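Local coordinates for EmrA (PDB 4TKO), which serves as the periplasmic adaptor of a major facilitator superfamily multidrug efflux pump and probably takes part in moving xenobiotics across the membrane, at residues 16-21 with 255-260; 229-234 with 249-254; 281-286 with 338-343. All blocks are in the same frame, centred on the assembly; numbering follows the deposited sequence.

Contact 1 (16-21 with 255-260)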
ATOM      1  N   LYS A  16      -7.823 -40.503  25.128  1.00 23.33           N
ATOM      2  CA  LYS A  16      -6.603 -39.881  24.624  1.00 26.51           C
ATOM      3  C   LYS A  16      -6.847 -39.101  23.337  1.00 34.16           C
ATOM      4  O   LYS A  16      -7.890 -39.241  22.699  1.00 28.24           O
ATOM      5  CB  LYS A  16      -5.519 -40.938  24.399  1.00 23.17           C
ATOM      6  CG  LYS A  16      -5.196 -41.755  25.641  1.00 35.26           C
ATOM      7  CD  LYS A  16      -3.780 -42.309  25.600  1.00 26.65           C
ATOM      8  CE  LYS A  16      -2.747 -41.198  25.709  1.00 56.64           C
ATOM      9  NZ  LYS A  16      -1.358 -41.733  25.717  1.00 51.00           N
ATOM     10  N   ALA A  17      -5.874 -38.275  22.965  1.00 54.91           N
ATOM     11  CA  ALA A  17      -5.979 -37.447  21.770  1.00 45.65           C
ATOM     12  C   ALA A  17      -4.753 -37.609  20.878  1.00 47.13           C
ATOM     13  O   ALA A  17      -3.630 -37.320  21.293  1.00 41.29           O
ATOM     14  CB  ALA A  17      -6.167 -35.985  22.154  1.00 30.13           C
ATOM     15  N   ASP A  18      -4.977 -38.074  19.653  1.00 58.74           N
ATOM     16  CA  ASP A  18      -3.895 -38.245  18.692  1.00 84.39           C
ATOM     17  C   ASP A  18      -3.305 -36.905  18.266  1.00 89.82           C
ATOM     18  O   ASP A  18      -2.128 -36.631  18.508  1.00 97.97           O
ATOM     19  CB  ASP A  18      -4.383 -39.016  17.461  1.00 54.44           C
ATOM     20  CG  ASP A  18      -4.070 -40.497  17.538  1.00 87.75           C
ATOM     21  OD1 ASP A  18      -3.065 -40.858  18.188  1.00 87.21           O
ATOM     22  OD2 ASP A  18      -4.823 -41.297  16.945  1.00 91.53           O
ATOM     23  N   GLU A  19      -4.124 -36.069  17.637  1.00 63.65           N
ATOM     24  CA  GLU A  19      -3.647 -34.799  17.101  1.00 68.55           C
ATOM     25  C   GLU A  19      -4.197 -33.579  17.831  1.00 53.67           C
ATOM     26  O   GLU A  19      -5.352 -33.203  17.641  1.00 51.62           O
ATOM     27  CB  GLU A  19      -3.995 -34.691  15.616  1.00 68.61           C
ATOM     28  CG  GLU A  19      -3.296 -35.712  14.742  1.00110.97           C
ATOM     29  CD  GLU A  19      -1.786 -35.622  14.842  1.00132.91           C
ATOM     30  OE1 GLU A  19      -1.269 -34.514  15.100  1.00122.70           O
ATOM     31  OE2 GLU A  19      -1.115 -36.662  14.671  1.00138.91           O
ATOM     32  N   LEU A  20      -3.358 -32.957  18.653  1.00 44.10           N
ATOM     33  CA  LEU A  20      -3.690 -31.667  19.242  1.00 46.23           C
ATOM     34  C   LEU A  20      -2.775 -30.587  18.665  1.00 42.22           C
ATOM     35  O   LEU A  20      -1.756 -30.893  18.044  1.00 31.03           O
ATOM     36  CB  LEU A  20      -3.585 -31.716  20.768  1.00 35.51           C
ATOM     37  CG  LEU A  20      -2.247 -32.083  21.413  1.00 36.79           C
ATOM     38  CD1 LEU A  20      -1.231 -30.958  21.275  1.00 49.18           C
ATOM     39  CD2 LEU A  20      -2.465 -32.429  22.874  1.00 41.00           C
ATOM     40  N   SER A  21      -3.145 -29.328  18.869  1.00 44.27           N
ATOM     41  CA  SER A  21      -2.399 -28.206  18.313  1.00 27.70           C
ATOM     42  C   SER A  21      -2.097 -27.184  19.367  1.00 28.83           C
ATOM     43  O   SER A  21      -2.931 -26.892  20.214  1.00 32.97           O
ATOM     44  CB  SER A  21      -3.169 -27.550  17.179  1.00 18.28           C
ATOM     45  OG  SER A  21      -3.499 -28.558  16.257  1.00 45.22           O
ATOM     46  N   SER A 255     -10.225 -36.152  16.847  1.00 37.34           N
ATOM     47  CA  SER A 255      -8.940 -36.763  17.202  1.00 26.86           C
ATOM     48  C   SER A 255      -9.081 -37.782  18.323  1.00 43.97           C
ATOM     49  O   SER A 255      -8.284 -38.715  18.423  1.00 45.73           O
ATOM     50  CB  SER A 255      -7.921 -35.699  17.625  1.00 28.43           C
ATOM     51  OG  SER A 255      -7.585 -34.869  16.536  1.00 54.86           O
ATOM     52  N   PHE A 256     -10.088 -37.595  19.169  1.00 33.24           N
ATOM     53  CA  PHE A 256     -10.280 -38.447  20.333  1.00 31.95           C
ATOM     54  C   PHE A 256     -10.465 -39.949  20.041  1.00 34.36           C
ATOM     55  O   PHE A 256     -11.171 -40.365  19.097  1.00 31.40           O
ATOM     56  CB  PHE A 256     -11.492 -37.971  21.127  1.00 31.30           C
ATOM     57  CG  PHE A 256     -11.275 -36.706  21.889  1.00 25.47           C
ATOM     58  CD1 PHE A 256     -10.275 -36.617  22.848  1.00 24.50           C
ATOM     59  CD2 PHE A 256     -12.104 -35.610  21.680  1.00 25.18           C
ATOM     60  CE1 PHE A 256     -10.087 -35.442  23.586  1.00 21.74           C
ATOM     61  CE2 PHE A 256     -11.932 -34.443  22.419  1.00 30.97           C
ATOM     62  CZ  PHE A 256     -10.914 -34.358  23.373  1.00 21.79           C
ATOM     63  N   TYR A 257      -9.826 -40.755  20.884  1.00 23.74           N
ATOM     64  CA  TYR A 257     -10.048 -42.187  20.920  1.00 29.60           C
ATOM     65  C   TYR A 257      -9.940 -42.665  22.350  1.00 33.85           C
ATOM     66  O   TYR A 257      -9.515 -41.922  23.244  1.00 33.83           O
ATOM     67  CB  TYR A 257      -9.058 -42.945  20.042  1.00 23.47           C
ATOM     68  CG  TYR A 257      -7.622 -42.825  20.487  1.00 41.60           C
ATOM     69  CD1 TYR A 257      -6.910 -41.660  20.256  1.00 34.70           C
ATOM     70  CD2 TYR A 257      -6.967 -43.881  21.114  1.00 39.10           C
ATOM     71  CE1 TYR A 257      -5.605 -41.537  20.635  1.00 33.85           C
ATOM     72  CE2 TYR A 257      -5.640 -43.761  21.503  1.00 34.84           C
ATOM     73  CZ  TYR A 257      -4.968 -42.580  21.258  1.00 43.44           C
ATOM     74  OH  TYR A 257      -3.654 -42.414  21.626  1.00 55.18           O
ATOM     75  N   VAL A 258     -10.343 -43.909  22.573  1.00 37.44           N
ATOM     76  CA  VAL A 258     -10.221 -44.479  23.898  1.00 33.16           C
ATOM     77  C   VAL A 258      -9.112 -45.495  23.862  1.00 34.21           C
ATOM     78  O   VAL A 258      -8.987 -46.261  22.889  1.00 39.35           O
ATOM     79  CB  VAL A 258     -11.524 -45.120  24.366  1.00 33.36           C
ATOM     80  CG1 VAL A 258     -11.308 -45.860  25.672  1.00 27.29           C
ATOM     81  CG2 VAL A 258     -12.589 -44.051  24.517  1.00 25.68           C
ATOM     82  N   GLU A 259      -8.273 -45.452  24.891  1.00 28.95           N
ATOM     83  CA  GLU A 259      -7.192 -46.407  25.014  1.00 34.43           C
ATOM     84  C   GLU A 259      -7.483 -47.306  26.191  1.00 25.50           C
ATOM     85  O   GLU A 259      -7.730 -46.851  27.318  1.00 25.84           O
ATOM     86  CB  GLU A 259      -5.846 -45.711  25.181  1.00 37.41           C
ATOM     87  CG  GLU A 259      -4.650 -46.673  25.199  1.00 49.33           C
ATOM     88  CD  GLU A 259      -3.437 -46.124  25.968  1.00 64.19           C
ATOM     89  OE1 GLU A 259      -2.290 -46.376  25.533  1.00 69.53           O
ATOM     90  OE2 GLU A 259      -3.624 -45.449  27.011  1.00 57.43           O
ATOM     91  N   VAL A 260      -7.456 -48.593  25.916  1.00 28.60           N
ATOM     92  CA  VAL A 260      -7.787 -49.580  26.925  1.00 42.47           C
ATOM     93  C   VAL A 260      -6.577 -50.462  27.168  1.00 43.92           C
ATOM     94  O   VAL A 260      -5.943 -50.925  26.216  1.00 43.13           O
ATOM     95  CB  VAL A 260      -9.003 -50.408  26.481  1.00 41.46           C
ATOM     96  CG1 VAL A 260      -9.280 -51.516  27.444  1.00 42.23           C
ATOM     97  CG2 VAL A 260     -10.216 -49.496  26.382  1.00 45.55           C
TER

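Contact 2 (229-234 with 249-254)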
ATOM      1  N   VAL A 229     -11.444 -28.522  21.816  1.00 22.95           N
ATOM      2  CA  VAL A 229     -11.533 -28.385  23.262  1.00 33.76           C
ATOM      3  C   VAL A 229     -10.155 -28.084  23.840  1.00 35.16           C
ATOM      4  O   VAL A 229      -9.136 -28.586  23.347  1.00 31.86           O
ATOM      5  CB  VAL A 229     -12.136 -29.655  23.933  1.00 28.18           C
ATOM      6  CG1 VAL A 229     -13.315 -30.144  23.117  1.00 54.49           C
ATOM      7  CG2 VAL A 229     -11.130 -30.745  24.013  1.00 28.62           C
ATOM      8  N   VAL A 230     -10.125 -27.262  24.881  1.00 30.05           N
ATOM      9  CA  VAL A 230      -8.858 -26.842  25.453  1.00 30.48           C
ATOM     10  C   VAL A 230      -8.268 -27.958  26.282  1.00 32.27           C
ATOM     11  O   VAL A 230      -8.752 -28.281  27.362  1.00 36.63           O
ATOM     12  CB  VAL A 230      -9.001 -25.587  26.311  1.00 32.37           C
ATOM     13  CG1 VAL A 230      -7.649 -25.162  26.808  1.00 31.61           C
ATOM     14  CG2 VAL A 230      -9.621 -24.487  25.497  1.00 28.08           C
ATOM     15  N   ALA A 231      -7.196 -28.530  25.751  1.00 41.00           N
ATOM     16  CA  ALA A 231      -6.532 -29.680  26.337  1.00 27.79           C
ATOM     17  C   ALA A 231      -5.532 -29.285  27.411  1.00 30.74           C
ATOM     18  O   ALA A 231      -5.270 -30.077  28.323  1.00 40.59           O
ATOM     19  CB  ALA A 231      -5.836 -30.487  25.240  1.00 26.89           C
ATOM     20  N   LYS A 232      -4.967 -28.081  27.287  1.00 32.97           N
ATOM     21  CA  LYS A 232      -4.002 -27.559  28.256  1.00 32.97           C
ATOM     22  C   LYS A 232      -4.003 -26.040  28.228  1.00 36.24           C
ATOM     23  O   LYS A 232      -4.295 -25.425  27.199  1.00 31.43           O
ATOM     24  CB  LYS A 232      -2.584 -28.084  27.976  1.00 34.01           C
ATOM     25  CG  LYS A 232      -2.432 -29.603  28.098  1.00 43.95           C
ATOM     26  CD  LYS A 232      -1.419 -30.009  29.177  1.00 53.39           C
ATOM     27  CE  LYS A 232      -1.615 -31.469  29.643  1.00 47.10           C
ATOM     28  NZ  LYS A 232      -2.668 -31.569  30.716  1.00 55.54           N
ATOM     29  N   ARG A 233      -3.693 -25.434  29.367  1.00 36.23           N
ATOM     30  CA  ARG A 233      -3.497 -23.993  29.434  1.00 23.90           C
ATOM     31  C   ARG A 233      -2.172 -23.679  30.101  1.00 38.22           C
ATOM     32  O   ARG A 233      -1.955 -24.013  31.260  1.00 44.51           O
ATOM     33  CB  ARG A 233      -4.636 -23.304  30.191  1.00 21.43           C
ATOM     34  CG  ARG A 233      -4.332 -21.848  30.470  1.00 24.98           C
ATOM     35  CD  ARG A 233      -5.571 -21.048  30.796  1.00 35.33           C
ATOM     36  NE  ARG A 233      -6.036 -21.320  32.152  1.00 45.24           N
ATOM     37  CZ  ARG A 233      -5.530 -20.763  33.245  1.00 33.93           C
ATOM     38  NH1 ARG A 233      -4.538 -19.891  33.145  1.00 51.04           N
ATOM     39  NH2 ARG A 233      -6.010 -21.089  34.438  1.00 32.09           N
ATOM     40  N   PHE A 234      -1.284 -23.018  29.377  1.00 37.93           N
ATOM     41  CA  PHE A 234       0.064 -22.814  29.878  1.00 33.86           C
ATOM     42  C   PHE A 234       0.250 -21.448  30.489  1.00 27.77           C
ATOM     43  O   PHE A 234       1.308 -21.152  31.028  1.00 40.59           O
ATOM     44  CB  PHE A 234       1.081 -22.994  28.760  1.00 26.55           C
ATOM     45  CG  PHE A 234       1.063 -24.346  28.142  1.00 26.16           C
ATOM     46  CD1 PHE A 234       1.500 -25.450  28.851  1.00 33.31           C
ATOM     47  CD2 PHE A 234       0.626 -24.523  26.843  1.00 30.30           C
ATOM     48  CE1 PHE A 234       1.488 -26.704  28.274  1.00 33.86           C
ATOM     49  CE2 PHE A 234       0.625 -25.775  26.260  1.00 29.92           C
ATOM     50  CZ  PHE A 234       1.051 -26.863  26.974  1.00 23.25           C
ATOM     51  N   ALA A 249      -3.304 -25.753  24.382  1.00 35.77           N
ATOM     52  CA  ALA A 249      -3.396 -26.850  23.434  1.00 28.27           C
ATOM     53  C   ALA A 249      -4.869 -27.082  23.054  1.00 26.85           C
ATOM     54  O   ALA A 249      -5.733 -27.151  23.919  1.00 34.06           O
ATOM     55  CB  ALA A 249      -2.788 -28.085  24.013  1.00 24.62           C
ATOM     56  N   LEU A 250      -5.146 -27.176  21.760  1.00 28.93           N
ATOM     57  CA  LEU A 250      -6.503 -27.385  21.290  1.00 31.22           C
ATOM     58  C   LEU A 250      -6.625 -28.733  20.620  1.00 37.49           C
ATOM     59  O   LEU A 250      -5.806 -29.089  19.779  1.00 32.91           O
ATOM     60  CB  LEU A 250      -6.920 -26.300  20.315  1.00 33.98           C
ATOM     61  CG  LEU A 250      -8.408 -25.977  20.343  1.00 36.85           C
ATOM     62  CD1 LEU A 250      -8.809 -25.544  21.731  1.00 26.90           C
ATOM     63  CD2 LEU A 250      -8.712 -24.889  19.342  1.00 42.45           C
ATOM     64  N   VAL A 251      -7.653 -29.481  21.003  1.00 37.63           N
ATOM     65  CA  VAL A 251      -7.876 -30.807  20.460  1.00 34.99           C
ATOM     66  C   VAL A 251      -9.039 -30.785  19.481  1.00 33.70           C
ATOM     67  O   VAL A 251     -10.117 -30.263  19.771  1.00 34.69           O
ATOM     68  CB  VAL A 251      -8.160 -31.827  21.583  1.00 40.66           C
ATOM     69  CG1 VAL A 251      -8.627 -33.182  21.005  1.00 21.71           C
ATOM     70  CG2 VAL A 251      -6.926 -31.994  22.445  1.00 39.86           C
ATOM     71  N   ASN A 252      -8.797 -31.336  18.305  1.00 37.05           N
ATOM     72  CA  ASN A 252      -9.848 -31.522  17.339  1.00 40.72           C
ATOM     73  C   ASN A 252     -10.652 -32.726  17.789  1.00 36.90           C
ATOM     74  O   ASN A 252     -10.130 -33.828  17.904  1.00 42.32           O
ATOM     75  CB  ASN A 252      -9.253 -31.713  15.946  1.00 50.78           C
ATOM     76  CG  ASN A 252     -10.224 -32.337  14.970  1.00 60.92           C
ATOM     77  OD1 ASN A 252     -11.434 -32.380  15.202  1.00 56.60           O
ATOM     78  ND2 ASN A 252      -9.694 -32.822  13.859  1.00 69.41           N
ATOM     79  N   PRO A 253     -11.930 -32.516  18.063  1.00 39.63           N
ATOM     80  CA  PRO A 253     -12.730 -33.571  18.692  1.00 40.92           C
ATOM     81  C   PRO A 253     -12.730 -34.887  17.906  1.00 31.46           C
ATOM     82  O   PRO A 253     -12.871 -35.953  18.503  1.00 42.77           O
ATOM     83  CB  PRO A 253     -14.126 -32.956  18.745  1.00 47.64           C
ATOM     84  CG  PRO A 253     -13.879 -31.486  18.777  1.00 55.39           C
ATOM     85  CD  PRO A 253     -12.672 -31.257  17.913  1.00 39.94           C
ATOM     86  N   GLU A 254     -12.550 -34.821  16.595  1.00 31.30           N
ATOM     87  CA  GLU A 254     -12.427 -36.034  15.788  1.00 29.35           C
ATOM     88  C   GLU A 254     -11.147 -36.799  16.129  1.00 39.03           C
ATOM     89  O   GLU A 254     -11.008 -37.960  15.761  1.00 40.34           O
ATOM     90  CB  GLU A 254     -12.458 -35.700  14.287  1.00 29.72           C
ATOM     91  CG  GLU A 254     -13.767 -35.028  13.851  1.00 47.26           C
ATOM     92  CD  GLU A 254     -13.726 -34.420  12.452  1.00 70.03           C
ATOM     93  OE1 GLU A 254     -13.380 -33.220  12.324  1.00 80.29           O
ATOM     94  OE2 GLU A 254     -14.067 -35.133  11.482  1.00 71.25           O
TER

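Contact 3 (281-286 with 338-343)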
ATOM      1  N   ASP A 281     -17.181 -42.242  33.532  1.00 35.75           N
ATOM      2  CA  ASP A 281     -17.770 -41.832  34.796  1.00 32.38           C
ATOM      3  C   ASP A 281     -18.354 -40.433  34.721  1.00 34.13           C
ATOM      4  O   ASP A 281     -19.356 -40.134  35.373  1.00 52.53           O
ATOM      5  CB  ASP A 281     -16.730 -41.932  35.892  1.00 29.96           C
ATOM      6  CG  ASP A 281     -16.091 -43.318  35.947  1.00 52.95           C
ATOM      7  OD1 ASP A 281     -16.823 -44.333  35.783  1.00 55.57           O
ATOM      8  OD2 ASP A 281     -14.859 -43.389  36.143  1.00 47.55           O
ATOM      9  N   ALA A 282     -17.735 -39.574  33.921  1.00 51.16           N
ATOM     10  CA  ALA A 282     -18.217 -38.204  33.780  1.00 40.84           C
ATOM     11  C   ALA A 282     -19.605 -38.149  33.149  1.00 45.48           C
ATOM     12  O   ALA A 282     -20.375 -37.226  33.406  1.00 45.44           O
ATOM     13  CB  ALA A 282     -17.244 -37.384  32.965  1.00 44.19           C
ATOM     14  N   TYR A 283     -19.936 -39.132  32.324  1.00 48.21           N
ATOM     15  CA  TYR A 283     -21.212 -39.082  31.617  1.00 43.32           C
ATOM     16  C   TYR A 283     -22.000 -40.384  31.730  1.00 33.49           C
ATOM     17  O   TYR A 283     -21.951 -41.236  30.848  1.00 30.34           O
ATOM     18  CB  TYR A 283     -20.976 -38.721  30.149  1.00 37.20           C
ATOM     19  CG  TYR A 283     -20.208 -37.431  29.980  1.00 60.00           C
ATOM     20  CD1 TYR A 283     -20.709 -36.227  30.479  1.00 55.95           C
ATOM     21  CD2 TYR A 283     -18.974 -37.415  29.328  1.00 48.64           C
ATOM     22  CE1 TYR A 283     -20.008 -35.045  30.333  1.00 51.86           C
ATOM     23  CE2 TYR A 283     -18.268 -36.236  29.165  1.00 40.98           C
ATOM     24  CZ  TYR A 283     -18.787 -35.054  29.670  1.00 62.28           C
ATOM     25  OH  TYR A 283     -18.080 -33.879  29.514  1.00 58.73           O
ATOM     26  N   PRO A 284     -22.725 -40.530  32.838  1.00 40.97           N
ATOM     27  CA  PRO A 284     -23.561 -41.679  33.202  1.00 48.54           C
ATOM     28  C   PRO A 284     -24.650 -41.989  32.184  1.00 45.72           C
ATOM     29  O   PRO A 284     -24.990 -43.160  32.003  1.00 50.55           O
ATOM     30  CB  PRO A 284     -24.181 -41.246  34.527  1.00 47.85           C
ATOM     31  CG  PRO A 284     -23.169 -40.339  35.110  1.00 56.68           C
ATOM     32  CD  PRO A 284     -22.607 -39.570  33.945  1.00 40.11           C
ATOM     33  N   ASP A 285     -25.184 -40.963  31.529  1.00 44.50           N
ATOM     34  CA  ASP A 285     -26.339 -41.144  30.654  1.00 43.44           C
ATOM     35  C   ASP A 285     -25.922 -41.279  29.202  1.00 54.71           C
ATOM     36  O   ASP A 285     -26.755 -41.200  28.306  1.00 50.22           O
ATOM     37  CB  ASP A 285     -27.318 -39.980  30.804  1.00 38.80           C
ATOM     38  CG  ASP A 285     -27.507 -39.556  32.257  1.00 63.00           C
ATOM     39  OD1 ASP A 285     -27.714 -40.434  33.112  1.00 72.73           O
ATOM     40  OD2 ASP A 285     -27.444 -38.342  32.550  1.00 78.29           O
ATOM     41  N   ILE A 286     -24.632 -41.474  28.963  1.00 47.35           N
ATOM     42  CA  ILE A 286     -24.170 -41.637  27.596  1.00 42.94           C
ATOM     43  C   ILE A 286     -23.354 -42.892  27.360  1.00 45.38           C
ATOM     44  O   ILE A 286     -22.427 -43.196  28.103  1.00 55.06           O
ATOM     45  CB  ILE A 286     -23.309 -40.473  27.144  1.00 38.09           C
ATOM     46  CG1 ILE A 286     -24.091 -39.171  27.210  1.00 39.10           C
ATOM     47  CG2 ILE A 286     -22.788 -40.745  25.727  1.00 32.22           C
ATOM     48  CD1 ILE A 286     -23.226 -37.945  26.925  1.00 33.42           C
ATOM     49  N   VAL A 338      -9.295 -35.236  27.559  1.00 34.85           N
ATOM     50  CA  VAL A 338      -8.167 -36.162  27.736  1.00 33.15           C
ATOM     51  C   VAL A 338      -8.061 -36.599  29.192  1.00 36.93           C
ATOM     52  O   VAL A 338      -8.106 -35.761  30.081  1.00 42.41           O
ATOM     53  CB  VAL A 338      -6.799 -35.545  27.330  1.00 30.17           C
ATOM     54  CG1 VAL A 338      -5.678 -36.388  27.874  1.00 21.45           C
ATOM     55  CG2 VAL A 338      -6.667 -35.421  25.822  1.00 26.10           C
ATOM     56  N   GLY A 339      -7.941 -37.900  29.438  1.00 28.23           N
ATOM     57  CA  GLY A 339      -7.738 -38.374  30.791  1.00 23.05           C
ATOM     58  C   GLY A 339      -8.938 -39.024  31.454  1.00 32.97           C
ATOM     59  O   GLY A 339      -8.835 -39.625  32.540  1.00 31.89           O
ATOM     60  N   MET A 340     -10.093 -38.908  30.809  1.00 33.10           N
ATOM     61  CA  MET A 340     -11.317 -39.476  31.353  1.00 20.14           C
ATOM     62  C   MET A 340     -11.239 -40.997  31.426  1.00 22.85           C
ATOM     63  O   MET A 340     -10.730 -41.649  30.514  1.00 38.79           O
ATOM     64  CB  MET A 340     -12.524 -39.052  30.513  1.00 33.35           C
ATOM     65  CG  MET A 340     -13.091 -37.691  30.884  1.00 35.13           C
ATOM     66  SD  MET A 340     -14.559 -37.266  29.927  1.00 34.88           S
ATOM     67  CE  MET A 340     -14.197 -38.077  28.372  1.00 39.07           C
ATOM     68  N   GLY A 341     -11.752 -41.553  32.518  1.00 23.48           N
ATOM     69  CA  GLY A 341     -11.827 -42.991  32.688  1.00 35.33           C
ATOM     70  C   GLY A 341     -13.258 -43.502  32.727  1.00 40.20           C
ATOM     71  O   GLY A 341     -14.219 -42.763  32.511  1.00 49.22           O
ATOM     72  N   GLY A 342     -13.399 -44.784  33.018  1.00 43.58           N
ATOM     73  CA  GLY A 342     -14.695 -45.426  33.022  1.00 37.92           C
ATOM     74  C   GLY A 342     -14.557 -46.916  32.810  1.00 32.52           C
ATOM     75  O   GLY A 342     -13.635 -47.530  33.321  1.00 45.83           O
ATOM     76  N   GLU A 343     -15.464 -47.488  32.032  1.00 39.55           N
ATOM     77  CA  GLU A 343     -15.560 -48.933  31.892  1.00 34.36           C
ATOM     78  C   GLU A 343     -15.765 -49.235  30.440  1.00 32.72           C
ATOM     79  O   GLU A 343     -16.439 -48.462  29.750  1.00 35.36           O
ATOM     80  CB  GLU A 343     -16.708 -49.469  32.731  1.00 34.16           C
ATOM     81  CG  GLU A 343     -16.725 -50.965  32.915  1.00 63.98           C
ATOM     82  CD  GLU A 343     -17.672 -51.384  34.032  1.00 89.40           C
ATOM     83  OE1 GLU A 343     -17.227 -51.389  35.204  1.00 88.11           O
ATOM     84  OE2 GLU A 343     -18.855 -51.694  33.742  1.00 78.30           O
TER

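Contact 1 (16-21 with 255-260)
Lys16 reaches across Tyr257 and Glu259, and its side chain meets them in turn. CB sits over one face of the Tyr257 ring, 4.0 Å from its centroid, a CH-pi contact. With chi1 at -57°, CG stands beside the backbone N and turns the chain toward Glu259, packing against its CB. CD comes next, 3.4 Å from Glu259 OE2. The chain then bends at chi3, and NZ ends 4.5 Å from Glu259 OE2, too far for a salt bridge though the charges are opposite.

Beneath these side chains the backbones of 16-17 and 256-257 pair antiparallel. Lys16 N gives a nearly straight bond to Tyr257 O (2.9 Å), and Tyr257 N returns one to Lys16 O (3.1 Å). On the sheet face that Ala17 shares with Phe256, Ala17 CB rests 4.2 Å from Phe256 CE1, while Lys16 O lies at the edge of the Phe256 ring.

Past the strand, the poorly ordered Asp18 crosses Tyr257 at about a right angle, its carboxylate also salt-bridged to Lys325, which makes a cation-pi contact with the same tyrosine. Two backbone bonds and the CH-pi contact thus join the strands directly, whereas the charge attraction between Lys16 NZ and Glu259 is probably modest at this partly exposed surface and adds to the packing of CG and CD.

Contact 2 (229-234 with 249-254)
A classic beta bulge marks this pairing: Ala231 and Lys232 both stand against Ala249, so the register between strands 228-233 and 246-251 slips by one residue. Ala231 N donates to Ala249 O at 2.7 Å, and Ala249 N donates to Lys232 O at 3.0 Å, approaching from above the carbonyl plane. Ahead of the bulge the pairing is regular. Val229 and Val251 form a hydrogen-bonded pair, with Val229 N bonded to Val251 O and Val251 N bonding back to Val229 O at 2.9 Å.

The strands run antiparallel, the N-to-C directions of 229-233 and 249-251 being 148° apart. Both belong largely to the stretch assigned to a CzcB-like barrel-sandwich hybrid, which is consistent with the lipoyl-like module of membrane fusion proteins; strand 41-42 pairs along the outer side of 228-233, and strand 7-24 along that of 246-251.

Apolar side chains meet on both faces. Val229 CG2, placed between the backbone N and the carbonyl carbon, comes within 4.0 Å of Val251 CB, the two side chains meeting at a slant. Ala231 CB also packs on Val251, against CG2. On the face of Val230 and Leu250, CG2 of Val230 meets CD1 of Leu250 at 4.0 Å, and the same CD1 leans toward Val229 O. Further along the chain, past the end of strand 246-251, Asn252 OD1 accepts from Glu254 N, an Asx turn.

Contact 3 (281-286 with 338-343)
Met340 and Tyr283 cross at about a right angle, the sulfur set obliquely to the ring. SD is 3.9 Å from Tyr283 CE2 and 5.0 Å from the ring centroid, lying 59° off the ring normal, an oblique Met-aromatic contact. The methionine reaches out straight through chi2 (-177°), which carries SD out to the ring, and the bend at chi3 turns only the CE methyl. Ala282 CB joins the cluster from another quarter: it stands 4.0 Å above the plane of the Tyr283 ring, over its centre, and 4.1 Å from Met340 SD. One methyl group thus touches both the ring and the sulfur.

A second point of meeting lies at the start of the loop. Asp281 N donates to Gly341 O at 3.2 Å, the sole hydrogen bond between the two segments. Asp281 carries its carboxylate alongside Gly342, whose CA is 3.7 Å from OD1. Gly342 has backbone angles that call for glycine, and a CB here would crowd the backbone N of Asp281. The same aspartate side chain is about 4 Å from a bound magnesium ion.

From Tyr283 to Ile286 the loop makes a type I beta turn, with Ile286 N bonded to Tyr283 O. The tyrosine hydroxyl is hydrogen-bonded to Leu335 O. The loop joins strand 275-280 to strand 288-295 in the part assigned to the AaeA-like beta-barrel, while 338-343 leads into strand 342-347, between strands 275-280 and 7-24, with Met340 also packing on Val15.

All three contacts reach one curled antiparallel sheet at the end of the molecule away from the tip of the long helical hairpin. Contacts 1 and 2 lie closest, with centres 10 Å apart: Phe256 CZ is 3.7 Å from Val229 CG2, and Ser21 O is probably hydrogen-bonded to Leu250 N. Strand 7-24 also brings contact 1 to contact 3, 15 Å away between centres, where Ala17 CB packs 3.7 Å from Val338 CG2. Contacts 2 and 3 do not touch; their nearest atoms are about 5 Å apart and their centres about 18 Å. Of the three, contact 3 has the magnesium ion beside it.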